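Local structure of dihydrofolate reductase (4M7U) at residues A[20-25]-A[132-137]. The protein reduces dihydrofolate to tetrahydrofolate with NADPH as hydride donor, a step that probably serves glycine, purine and DNA-precursor synthesis. Numbering follows the deposited sequence.
With NAP (NADP nicotinamide-adenine-dinucleotide phosphate), chain B.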
loop_
_atom_site.group_PDB
_atom_site.type_symbol
_atom_site.label_atom_id
_atom_site.label_comp_id
_atom_site.label_asym_id
_atom_site.label_seq_id
_atom_site.Cartn_x
_atom_site.Cartn_y
_atom_site.Cartn_z
ATOM N N GLY A 20 7.716 -10.053 -8.618
ATOM C CA GLY A 20 6.662 -9.841 -7.645
ATOM C C GLY A 20 7.208 -9.607 -6.236
ATOM O O GLY A 20 6.439 -9.543 -5.275
ATOM N N VAL A 21 8.525 -9.476 -6.097
ATOM C CA VAL A 21 9.108 -9.153 -4.780
ATOM C C VAL A 21 8.696 -7.757 -4.308
ATOM O O VAL A 21 8.837 -6.783 -5.064
ATOM C CB VAL A 21 10.668 -9.192 -4.778
ATOM C CG1 VAL A 21 11.198 -8.733 -3.424
ATOM C CG2 VAL A 21 11.200 -10.596 -5.109
ATOM N N ILE A 22 8.213 -7.656 -3.063
ATOM C CA ILE A 22 7.872 -6.359 -2.450
ATOM C C ILE A 22 8.673 -6.034 -1.188
ATOM O O ILE A 22 8.680 -4.892 -0.717
ATOM C CB ILE A 22 6.377 -6.244 -2.090
ATOM C CG1 ILE A 22 5.957 -7.373 -1.134
ATOM C CG2 ILE A 22 5.521 -6.204 -3.353
ATOM C CD1 ILE A 22 4.540 -7.209 -0.560
ATOM N N GLY A 23 9.344 -7.034 -0.640
ATOM C CA GLY A 23 10.146 -6.816 0.548
ATOM C C GLY A 23 11.142 -7.921 0.865
ATOM O O GLY A 23 11.057 -9.041 0.337
ATOM N N LYS A 24 12.097 -7.585 1.726
ATOM C CA LYS A 24 13.091 -8.523 2.236
ATOM C C LYS A 24 13.460 -8.144 3.668
ATOM O O LYS A 24 13.958 -7.033 3.899
ATOM C CB LYS A 24 14.353 -8.471 1.384
ATOM C CG LYS A 24 15.531 -9.216 2.008
ATOM C CD LYS A 24 16.777 -9.135 1.147
ATOM C CE LYS A 24 17.785 -10.250 1.503
ATOM N NZ LYS A 24 18.318 -10.184 2.901
ATOM N N GLU A 25 13.237 -9.063 4.613
ATOM C CA GLU A 25 13.559 -8.834 6.030
ATOM C C GLU A 25 12.945 -7.508 6.501
ATOM O O GLU A 25 13.645 -6.634 7.037
ATOM C CB GLU A 25 15.080 -8.849 6.260
ATOM C CG GLU A 25 15.711 -10.243 6.318
ATOM C CD GLU A 25 17.166 -10.249 5.843
ATOM O OE1 GLU A 25 17.567 -9.309 5.117
ATOM O OE2 GLU A 25 17.913 -11.193 6.190
ATOM N N GLY A 132 14.480 -11.187 -2.335
ATOM C CA GLY A 132 13.531 -10.855 -1.294
ATOM C C GLY A 132 12.854 -12.106 -0.780
ATOM O O GLY A 132 13.038 -13.194 -1.347
ATOM N N ASP A 133 12.061 -11.958 0.280
ATOM C CA ASP A 133 11.396 -13.100 0.893
ATOM C C ASP A 133 9.881 -12.902 0.915
ATOM O O ASP A 133 9.141 -13.811 1.294
ATOM C CB ASP A 133 11.919 -13.307 2.313
ATOM C CG ASP A 133 11.851 -12.033 3.142
ATOM O OD1 ASP A 133 10.848 -11.305 3.006
ATOM O OD2 ASP A 133 12.801 -11.742 3.908
ATOM N N THR A 134 9.423 -11.717 0.509
ATOM C CA THR A 134 7.996 -11.393 0.539
ATOM C C THR A 134 7.485 -10.914 -0.819
ATOM O O THR A 134 8.032 -9.980 -1.418
ATOM C CB THR A 134 7.692 -10.301 1.578
ATOM O OG1 THR A 134 8.333 -10.622 2.821
ATOM C CG2 THR A 134 6.180 -10.170 1.785
ATOM N N PHE A 135 6.416 -11.538 -1.286
ATOM C CA PHE A 135 5.930 -11.321 -2.631
ATOM C C PHE A 135 4.539 -10.737 -2.625
ATOM O O PHE A 135 3.757 -10.985 -1.699
ATOM C CB PHE A 135 5.922 -12.655 -3.383
ATOM C CG PHE A 135 7.289 -13.248 -3.540
ATOM C CD1 PHE A 135 7.903 -13.901 -2.481
ATOM C CD2 PHE A 135 7.977 -13.124 -4.737
ATOM C CE1 PHE A 135 9.181 -14.432 -2.616
ATOM C CE2 PHE A 135 9.253 -13.655 -4.880
ATOM C CZ PHE A 135 9.855 -14.308 -3.818
ATOM N N PHE A 136 4.225 -9.961 -3.657
ATOM C CA PHE A 136 2.855 -9.539 -3.840
ATOM C C PHE A 136 2.005 -10.795 -3.991
ATOM O O PHE A 136 2.390 -11.723 -4.697
ATOM C CB PHE A 136 2.704 -8.633 -5.056
ATOM C CG PHE A 136 1.367 -7.998 -5.125
ATOM C CD1 PHE A 136 1.071 -6.913 -4.317
ATOM C CD2 PHE A 136 0.380 -8.530 -5.935
ATOM C CE1 PHE A 136 -0.182 -6.343 -4.342
ATOM C CE2 PHE A 136 -0.869 -7.966 -5.973
ATOM C CZ PHE A 136 -1.153 -6.869 -5.170
ATOM N N PRO A 137 0.851 -10.839 -3.308
ATOM C CA PRO A 137 0.076 -12.078 -3.253
ATOM C C PRO A 137 -0.686 -12.337 -4.537
ATOM O O PRO A 137 -0.865 -11.438 -5.361
ATOM C CB PRO A 137 -0.918 -11.812 -2.120
ATOM C CG PRO A 137 -1.128 -10.304 -2.187
ATOM C CD PRO A 137 0.246 -9.769 -2.492
HETATM P PA NAP B . 2.239 -7.720 6.681
HETATM O O1A NAP B . 1.014 -7.916 5.735
HETATM O O2A NAP B . 2.843 -6.334 6.553
HETATM O O5B NAP B . 1.774 -7.872 8.169
HETATM C C5B NAP B . 1.172 -9.058 8.598
HETATM C C4B NAP B . 0.564 -8.892 9.955
HETATM O O4B NAP B . -0.464 -7.808 10.068
HETATM C C3B NAP B . 0.049 -10.074 10.740
HETATM O O3B NAP B . 0.901 -11.062 11.185
HETATM C C2B NAP B . -0.850 -9.422 11.722
HETATM O O2B NAP B . -0.327 -8.916 12.894
HETATM C C1B NAP B . -1.576 -8.516 10.751
HETATM N N9A NAP B . -2.872 -8.541 10.146
HETATM C C8A NAP B . -3.089 -8.707 8.840
HETATM N N7A NAP B . -4.495 -8.851 8.663
HETATM C C5A NAP B . -5.099 -8.797 9.920
HETATM C C6A NAP B . -6.441 -8.887 10.312
HETATM N N6A NAP B . -7.466 -9.071 9.318
HETATM N N1A NAP B . -6.732 -8.798 11.607
HETATM C C2A NAP B . -5.752 -8.614 12.551
HETATM N N3A NAP B . -4.417 -8.525 12.163
HETATM C C4A NAP B . -4.132 -8.618 10.855
HETATM O O3 NAP B . 3.344 -8.828 6.451
HETATM P PN NAP B . 3.584 -9.631 5.104
HETATM O O1N NAP B . 2.401 -10.621 4.864
HETATM O O2N NAP B . 3.732 -8.722 3.902
HETATM O O5D NAP B . 4.964 -10.376 5.324
HETATM C C5D NAP B . 5.883 -9.767 6.198
HETATM C C4D NAP B . 6.850 -10.662 6.951
HETATM O O4D NAP B . 6.756 -12.133 6.796
HETATM C C3D NAP B . 8.339 -10.320 7.016
HETATM O O3D NAP B . 8.878 -9.948 8.170
HETATM C C2D NAP B . 9.024 -11.444 6.291
HETATM O O2D NAP B . 10.362 -11.715 6.491
HETATM C C1D NAP B . 8.053 -12.607 6.296
HETATM N N1N NAP B . 8.105 -13.762 5.433
HETATM C C2N NAP B . 9.171 -14.747 5.354
HETATM C C3N NAP B . 9.014 -15.989 4.468
HETATM C C7N NAP B . 9.727 -17.214 4.911
HETATM O O7N NAP B . 9.766 -17.461 6.110
HETATM N N7N NAP B . 10.675 -17.829 4.040
HETATM C C4N NAP B . 7.909 -16.046 3.383
HETATM C C5N NAP B . 6.992 -14.794 3.350
HETATM C C6N NAP B . 7.223 -13.605 4.301
HETATM P P2B NAP B . -0.200 -9.893 14.119
HETATM O O1X NAP B . 0.738 -11.083 13.734
HETATM O O2X NAP B . 0.457 -9.100 15.291
HETATM O O3X NAP B . -1.574 -10.408 14.478
#
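Ile-22 lays CG1 over the carbonyl of Thr-134, 3.3 Å from Thr-134 O, and carries CD1 on along the Phe-135 carbonyl. Its chi1 of 58° sets CG1 between the backbone N and the carbonyl carbon, while CG2 turns to the CB of Phe-136, whose ring stacks with Trp-14 of strand 9-17. Val-21 diverges from this side: its CG2 meets Phe-135 CE2 at 3.6 Å, obliquely to the ring. The backbones form a two-stranded antiparallel ribbon with a classic beta bulge, since Thr-134 O takes a nearly straight bond from Ile-22 N (2.9 Å, 173°) and a weak one from Gly-23 N. Gly-23 O likewise accepts two donors, Asp-133 N in the carbonyl plane and Thr-134 N 37° out of it. Beyond the bulge, Phe-136 N bonds to Gly-20 O at 2.8 Å. The ribbon joins the loop after strand 9-17, probably the mobile active-site loop known in dihydrofolate reductases, to the segment following strand 120-126. At its other end the Asp-133 carboxylate is gripped by both segments: Glu-25 N reaches OD2 on the syn side at 2.8 Å, and Thr-134 OG1 donates to OD1 at 2.6 Å, which should restrict its rotation. The cofactor lies against the Thr-134 side chain, whose OG1 is 3.5 Å from C6N of the nicotinamide and whose CG2 is 3.5 Å from O2N of the pyrophosphate.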